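Local atomic coordinates of sister chromatid cohesion protein (Chaetomium thermophilum, PDB entry 5T8V), a protein that probably loads the cohesin ring onto chromatin, this chain being the C-terminal, HEAT-repeat part of the loader Scc2. Residues Ser92-Thr97 with Glu124-Ala129; Thr458-Ile463 with Asn637-Ala642; His986-Ser991 with Ser1007-Met1012. One frame throughout, in Å; residues are numbered along the deposited sequence.

Contact 1: residues Ser92-Thr97 with Glu124-Ala129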
# COMPACT_ATOMS: atom_id res chain seq x y z
N SER A 92 -64.03 34.95 -11.32
CA SER A 92 -64.66 34.61 -12.59
C SER A 92 -63.63 34.03 -13.56
O SER A 92 -63.87 32.98 -14.17
CB SER A 92 -65.33 35.85 -13.20
OG SER A 92 -66.35 36.34 -12.35
N ALA A 93 -62.49 34.69 -13.70
CA ALA A 93 -61.44 34.17 -14.57
C ALA A 93 -60.99 32.78 -14.14
O ALA A 93 -60.62 31.95 -14.98
CB ALA A 93 -60.25 35.12 -14.60
N LEU A 94 -61.02 32.50 -12.83
CA LEU A 94 -60.59 31.20 -12.34
C LEU A 94 -61.68 30.14 -12.53
O LEU A 94 -61.37 29.00 -12.90
CB LEU A 94 -60.20 31.30 -10.87
CG LEU A 94 -58.85 31.98 -10.65
CD1 LEU A 94 -58.71 32.50 -9.23
CD2 LEU A 94 -57.73 31.00 -10.98
N ARG A 95 -62.94 30.50 -12.29
CA ARG A 95 -64.03 29.57 -12.55
C ARG A 95 -64.14 29.23 -14.03
O ARG A 95 -64.61 28.15 -14.39
CB ARG A 95 -65.35 30.15 -12.04
CG ARG A 95 -65.52 30.08 -10.52
CD ARG A 95 -66.92 30.51 -10.08
NE ARG A 95 -67.12 31.95 -10.20
CZ ARG A 95 -67.61 32.58 -11.27
NH1 ARG A 95 -67.96 31.89 -12.35
NH2 ARG A 95 -67.75 33.90 -11.25
N GLN A 96 -63.70 30.14 -14.90
CA GLN A 96 -63.76 29.87 -16.33
C GLN A 96 -62.96 28.62 -16.68
O GLN A 96 -63.43 27.75 -17.43
CB GLN A 96 -63.24 31.08 -17.11
CG GLN A 96 -63.17 30.87 -18.62
CD GLN A 96 -64.53 30.60 -19.24
OE1 GLN A 96 -65.57 30.88 -18.64
NE2 GLN A 96 -64.53 30.05 -20.45
N THR A 97 -61.74 28.50 -16.15
CA THR A 97 -60.82 27.44 -16.53
C THR A 97 -60.67 26.37 -15.45
O THR A 97 -59.70 25.61 -15.47
CB THR A 97 -59.44 28.03 -16.85
OG1 THR A 97 -58.92 28.71 -15.70
CG2 THR A 97 -59.54 29.02 -18.01
N GLU A 124 -54.24 32.25 -19.36
CA GLU A 124 -53.36 33.25 -18.78
C GLU A 124 -54.13 34.20 -17.88
O GLU A 124 -53.68 34.53 -16.77
CB GLU A 124 -52.65 34.03 -19.89
CG GLU A 124 -51.51 33.26 -20.54
CD GLU A 124 -50.79 34.08 -21.60
OE1 GLU A 124 -51.21 34.04 -22.77
OE2 GLU A 124 -49.80 34.76 -21.25
N ALA A 125 -55.29 34.67 -18.34
CA ALA A 125 -56.13 35.53 -17.51
C ALA A 125 -56.40 34.89 -16.16
O ALA A 125 -56.42 35.59 -15.13
CB ALA A 125 -57.44 35.84 -18.24
N ALA A 126 -56.58 33.57 -16.13
CA ALA A 126 -56.83 32.89 -14.86
C ALA A 126 -55.57 32.79 -14.02
O ALA A 126 -55.60 33.00 -12.81
CB ALA A 126 -57.40 31.49 -15.13
N ILE A 127 -54.44 32.46 -14.65
CA ILE A 127 -53.17 32.37 -13.93
C ILE A 127 -52.89 33.67 -13.19
O ILE A 127 -52.71 33.70 -11.97
CB ILE A 127 -52.03 32.01 -14.90
CG1 ILE A 127 -52.25 30.62 -15.49
CG2 ILE A 127 -50.67 32.08 -14.20
CD1 ILE A 127 -51.31 30.27 -16.63
N ARG A 128 -52.86 34.78 -13.94
CA ARG A 128 -52.53 36.05 -13.33
C ARG A 128 -53.67 36.59 -12.47
O ARG A 128 -53.41 37.41 -11.57
CB ARG A 128 -52.13 37.05 -14.41
CG ARG A 128 -50.77 36.72 -15.00
CD ARG A 128 -50.16 37.87 -15.75
NE ARG A 128 -48.74 37.64 -16.04
CZ ARG A 128 -47.75 37.95 -15.21
NH1 ARG A 128 -47.99 38.51 -14.03
NH2 ARG A 128 -46.50 37.70 -15.57
N ALA A 129 -54.90 36.14 -12.70
CA ALA A 129 -55.97 36.43 -11.75
C ALA A 129 -55.67 35.82 -10.39
O ALA A 129 -55.79 36.49 -9.35
CB ALA A 129 -57.30 35.91 -12.30
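The methyl of A126 lies against the last turn of helix 81-96, where the backbone of A93 and the hydroxyl of T97 close over it. A126 CB is 3.3 Å from A93 O and 3.2 Å from T97 OG1, so the methyl sits beside two oxygens. T97 brings its hydroxyl there with OG1 set between the backbone N and the carbonyl carbon (chi1 61°), while its methyl lies beside the backbone N. The flank of the same turn is taken by L94, whose CD2 branch reaches along the backbone of the partner helix and lies 3.4 Å from A126 O. Its CG stands anti to the carbonyl carbon (chi1 -75°), and this carries the forked end across although CB itself does not aim at the other helix. One turn further along helix 120-136, A129 meets A93 methyl to methyl, CB to CB at 3.8 Å, and A93 CB also rests near A125 O. The touching groups are all buried and their contact is van der Waals in kind. Outward from them, L158 of helix 149-172 packs on both L94 and A126, and N122, near the start of helix 120-136, touches T97. Behind the interface, R128 forms a salt bridge with D199 of helix 190-213. With alanines at the points of closest approach, the segment axes come within 8.0 Å at a crossing angle of -130°, a close, alanine-lined crossing of two helices separated in the chain by the short helix 112-117, within an all-helical, HEAT-repeat protein.

Contact 2: residues Thr458-Ile463 with Asn637-Ala642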
# COMPACT_ATOMS: atom_id res chain seq x y z
N THR A 458 -11.69 9.74 0.05
CA THR A 458 -12.04 10.85 -0.83
C THR A 458 -12.05 12.17 -0.06
O THR A 458 -11.59 13.20 -0.57
CB THR A 458 -13.39 10.60 -1.50
OG1 THR A 458 -14.42 10.55 -0.51
CG2 THR A 458 -13.39 9.30 -2.27
N MET A 459 -12.58 12.15 1.16
CA MET A 459 -12.58 13.37 1.97
C MET A 459 -11.15 13.81 2.27
O MET A 459 -10.83 15.01 2.19
CB MET A 459 -13.36 13.14 3.27
CG MET A 459 -14.88 13.10 3.08
SD MET A 459 -15.84 12.96 4.61
CE MET A 459 -15.45 11.28 5.07
N CYS A 460 -10.28 12.86 2.61
CA CYS A 460 -8.88 13.19 2.84
C CYS A 460 -8.27 13.87 1.62
O CYS A 460 -7.62 14.92 1.73
CB CYS A 460 -8.11 11.92 3.20
SG CYS A 460 -6.62 12.21 4.15
N ALA A 461 -8.47 13.28 0.44
CA ALA A 461 -7.97 13.88 -0.79
C ALA A 461 -8.50 15.30 -0.97
O ALA A 461 -7.76 16.20 -1.36
CB ALA A 461 -8.36 13.01 -1.99
N ALA A 462 -9.79 15.50 -0.69
CA ALA A 462 -10.37 16.83 -0.85
C ALA A 462 -9.70 17.84 0.07
O ALA A 462 -9.38 18.96 -0.35
CB ALA A 462 -11.88 16.78 -0.59
N ILE A 463 -9.49 17.47 1.33
CA ILE A 463 -8.82 18.38 2.26
C ILE A 463 -7.41 18.68 1.78
O ILE A 463 -6.96 19.83 1.82
CB ILE A 463 -8.82 17.77 3.68
CG1 ILE A 463 -10.25 17.58 4.18
CG2 ILE A 463 -8.04 18.67 4.64
CD1 ILE A 463 -10.36 16.73 5.43
N ASN A 637 -2.31 8.39 -2.93
CA ASN A 637 -1.67 9.04 -4.07
C ASN A 637 -2.28 10.41 -4.32
O ASN A 637 -1.56 11.40 -4.50
CB ASN A 637 -1.79 8.16 -5.32
CG ASN A 637 -0.73 7.08 -5.38
OD1 ASN A 637 0.44 7.36 -5.63
ND2 ASN A 637 -1.13 5.83 -5.16
N GLN A 638 -3.61 10.49 -4.34
CA GLN A 638 -4.25 11.78 -4.54
C GLN A 638 -3.84 12.78 -3.46
O GLN A 638 -3.59 13.95 -3.75
CB GLN A 638 -5.77 11.62 -4.56
CG GLN A 638 -6.29 10.88 -5.79
CD GLN A 638 -7.80 10.75 -5.81
OE1 GLN A 638 -8.46 10.87 -4.77
NE2 GLN A 638 -8.35 10.50 -6.99
N VAL A 639 -3.74 12.32 -2.21
CA VAL A 639 -3.34 13.21 -1.12
C VAL A 639 -1.93 13.73 -1.36
O VAL A 639 -1.64 14.92 -1.17
CB VAL A 639 -3.46 12.49 0.24
CG1 VAL A 639 -2.78 13.29 1.34
CG2 VAL A 639 -4.92 12.27 0.59
N MET A 640 -1.02 12.84 -1.78
CA MET A 640 0.37 13.25 -2.01
C MET A 640 0.46 14.26 -3.15
O MET A 640 1.09 15.31 -3.02
CB MET A 640 1.22 12.02 -2.31
CG MET A 640 1.50 11.14 -1.10
SD MET A 640 2.16 9.52 -1.55
CE MET A 640 3.60 9.99 -2.51
N GLU A 641 -0.17 13.94 -4.29
CA GLU A 641 -0.08 14.83 -5.45
C GLU A 641 -0.74 16.18 -5.16
O GLU A 641 -0.28 17.22 -5.65
CB GLU A 641 -0.73 14.18 -6.66
CG GLU A 641 -0.12 12.84 -7.05
CD GLU A 641 -0.82 12.20 -8.23
OE1 GLU A 641 -1.05 12.90 -9.24
OE2 GLU A 641 -1.15 11.00 -8.14
N ALA A 642 -1.82 16.18 -4.38
CA ALA A 642 -2.55 17.41 -4.13
C ALA A 642 -1.76 18.38 -3.26
O ALA A 642 -1.90 19.60 -3.40
CB ALA A 642 -3.89 17.09 -3.47
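V639 and A461 meet with the valine's CG2 branch directed at the backbone of the partner: CG2 is 3.7 Å from A461 N and equally near A461 CA. The valine is turned with CG1 anti to the backbone N (chi1 168°), which leaves CG2 as the branch facing helix 446-474. C460 brings its thiol alongside that methyl, SG to V639 CG2 at 3.9 Å, so CG2 sits in the corner formed by the C460 thiol and the A461 backbone. The methyl of A461 lies nearer the Q638 side, touching that residue more closely than V639. There A461 CB lies 3.9 Å from Q638 CB and 3.5 Å from Q638 OE1. The glutamine chain runs extended beyond CG (chi2 -179°) and touches the alanine methyl at two points, CB and the amide oxygen, with CG and CD bowed off it, at the exposed margin of the contact. A642, one turn beyond Q638, approaches A461 O more loosely with its methyl. The two segment axes come within 8.3 Å while running 2° from parallel. One turn further along helix 446-474, S464 OG hydrogen-bonds to V639 O, the carbonyl oxygen of the valine, and A642 touches S464 and K465. F610 and L614 of helix 610-619 pack on C460 and close the buried side, whereas M640 and N637 face helix 666-682, so helix 628-642 stands between helix 446-474 and helix 666-682.

Contact 3: residues His986-Ser991 with Ser1007-Met1012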
# COMPACT_ATOMS: atom_id res chain seq x y z
N HIS A 986 49.72 -28.66 -9.44
CA HIS A 986 49.60 -27.94 -10.71
C HIS A 986 50.44 -28.53 -11.83
O HIS A 986 49.94 -28.70 -12.95
CB HIS A 986 49.97 -26.47 -10.50
CG HIS A 986 49.04 -25.73 -9.60
ND1 HIS A 986 47.84 -25.20 -10.04
CD2 HIS A 986 49.11 -25.44 -8.28
CE1 HIS A 986 47.23 -24.62 -9.03
NE2 HIS A 986 47.98 -24.75 -7.95
N CYS A 987 51.70 -28.85 -11.55
CA CYS A 987 52.64 -29.32 -12.58
C CYS A 987 53.08 -30.73 -12.24
O CYS A 987 53.82 -30.94 -11.27
CB CYS A 987 53.83 -28.37 -12.67
SG CYS A 987 54.49 -27.84 -11.09
N ASN A 988 52.65 -31.70 -13.04
CA ASN A 988 53.07 -33.08 -12.89
C ASN A 988 54.13 -33.37 -13.95
O ASN A 988 53.82 -33.46 -15.14
CB ASN A 988 51.89 -34.04 -13.01
CG ASN A 988 52.01 -35.24 -12.09
OD1 ASN A 988 52.70 -35.19 -11.07
ND2 ASN A 988 51.34 -36.33 -12.45
N LEU A 989 55.38 -33.50 -13.51
CA LEU A 989 56.51 -33.71 -14.41
C LEU A 989 56.75 -35.20 -14.67
O LEU A 989 57.86 -35.70 -14.56
CB LEU A 989 57.76 -33.05 -13.83
CG LEU A 989 57.66 -31.54 -13.60
CD1 LEU A 989 58.86 -31.05 -12.80
CD2 LEU A 989 57.56 -30.80 -14.92
N ASP A 990 55.68 -35.91 -15.03
CA ASP A 990 55.81 -37.33 -15.32
C ASP A 990 56.61 -37.59 -16.58
O ASP A 990 57.24 -38.64 -16.72
CB ASP A 990 54.42 -37.97 -15.43
CG ASP A 990 53.62 -37.86 -14.15
OD1 ASP A 990 54.23 -37.61 -13.09
OD2 ASP A 990 52.39 -38.03 -14.20
N SER A 991 56.59 -36.64 -17.53
CA SER A 991 57.37 -36.80 -18.75
C SER A 991 58.87 -36.72 -18.49
O SER A 991 59.65 -37.27 -19.28
CB SER A 991 56.96 -35.74 -19.77
OG SER A 991 57.24 -34.44 -19.30
N SER A 1007 56.80 -42.21 -12.06
CA SER A 1007 55.63 -41.62 -11.43
C SER A 1007 55.88 -40.19 -10.95
O SER A 1007 55.11 -39.28 -11.28
CB SER A 1007 55.17 -42.48 -10.25
OG SER A 1007 54.00 -41.95 -9.66
N VAL A 1008 56.95 -39.98 -10.18
CA VAL A 1008 57.24 -38.68 -9.58
C VAL A 1008 56.20 -38.38 -8.51
O VAL A 1008 56.54 -38.18 -7.34
CB VAL A 1008 57.29 -37.55 -10.63
CG1 VAL A 1008 57.78 -36.26 -10.00
CG2 VAL A 1008 58.19 -37.95 -11.80
N SER A 1009 54.93 -38.35 -8.90
CA SER A 1009 53.84 -38.26 -7.93
C SER A 1009 54.08 -39.23 -6.78
O SER A 1009 54.09 -38.83 -5.60
CB SER A 1009 52.51 -38.57 -8.62
OG SER A 1009 52.47 -38.02 -9.93
N LYS A 1010 54.28 -40.51 -7.10
CA LYS A 1010 54.55 -41.50 -6.07
C LYS A 1010 55.89 -41.26 -5.38
O LYS A 1010 56.07 -41.67 -4.23
CB LYS A 1010 54.52 -42.90 -6.67
CG LYS A 1010 55.05 -43.98 -5.74
CD LYS A 1010 54.54 -45.35 -6.12
CE LYS A 1010 55.20 -46.43 -5.28
NZ LYS A 1010 54.51 -47.74 -5.41
N LEU A 1011 56.84 -40.61 -6.06
CA LEU A 1011 58.10 -40.27 -5.41
C LEU A 1011 57.87 -39.21 -4.34
O LEU A 1011 58.34 -39.36 -3.20
CB LEU A 1011 59.11 -39.78 -6.45
CG LEU A 1011 60.48 -39.33 -5.94
CD1 LEU A 1011 61.15 -40.41 -5.10
CD2 LEU A 1011 61.37 -38.93 -7.10
N MET A 1012 57.15 -38.15 -4.68
CA MET A 1012 56.82 -37.12 -3.70
C MET A 1012 56.05 -37.72 -2.53
O MET A 1012 56.42 -37.52 -1.36
CB MET A 1012 56.01 -36.01 -4.38
CG MET A 1012 56.74 -35.36 -5.55
SD MET A 1012 55.87 -33.99 -6.33
CE MET A 1012 54.57 -34.84 -7.20
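S1009 OG is the polar centre here, with N988 OD1 at 3.1 Å and S1007 O at 3.2 Å. The one proton of the hydroxyl cannot serve both oxygens at once; a weak bond between S1009 OG and S1043 OG, in which either may donate, joins the same cluster. S1009 points its OG beside the backbone N, anti to the carbonyl carbon (chi1 -38°), toward the amide of N988. The amide oxygen also passes near M1012 CE one turn up the helix. With an alanine in place of N988, S1009 OG would probably lose an acceptor from the loop after helix 969-986, and the link between loop and helix start would be weakened. Beside this pair, V1008 directs CG2 at the main chain of the loop, 3.6 Å from L989 O, and its CB lies 3.9 Å from D990 OD1. L989 is the centre of an inverse gamma turn; next to it the carboxylate end of D990 swings toward S1007 and V1008. The helix start has its own support: S1007 OG accepts from K1010 N at 3.0 Å and 159°, an ST motif, with V1008 in the N-cap position. F996 touches V1008. The connection from helix 969-986 into helix 1009-1016 touches helix 919-935 through W930, which packs on C987 and L989, and the loop after helix 1026-1042 through S1043 and N1046.

From the N terminus the three contacts follow in series; none nests in or crosses another. Contact 1 closes a short excursion of 26 residues, including helix 112-117, and joins helices 81-96 and 120-136 near one end of the elongated chain. Contact 2 spans 173 mostly helical residues and brings helix 628-642 back beside helix 446-474, near the centre of the chain. Contact 3 closes the helix-free connection of 15 residues that precedes helix 1009-1016. Centres of contacts 1 and 2 lie about 57 Å apart, those of 2 and 3 about 80 Å. Contacts 1 and 3, whose centres are about 133 Å apart, lie on opposite sides of the chain's centre.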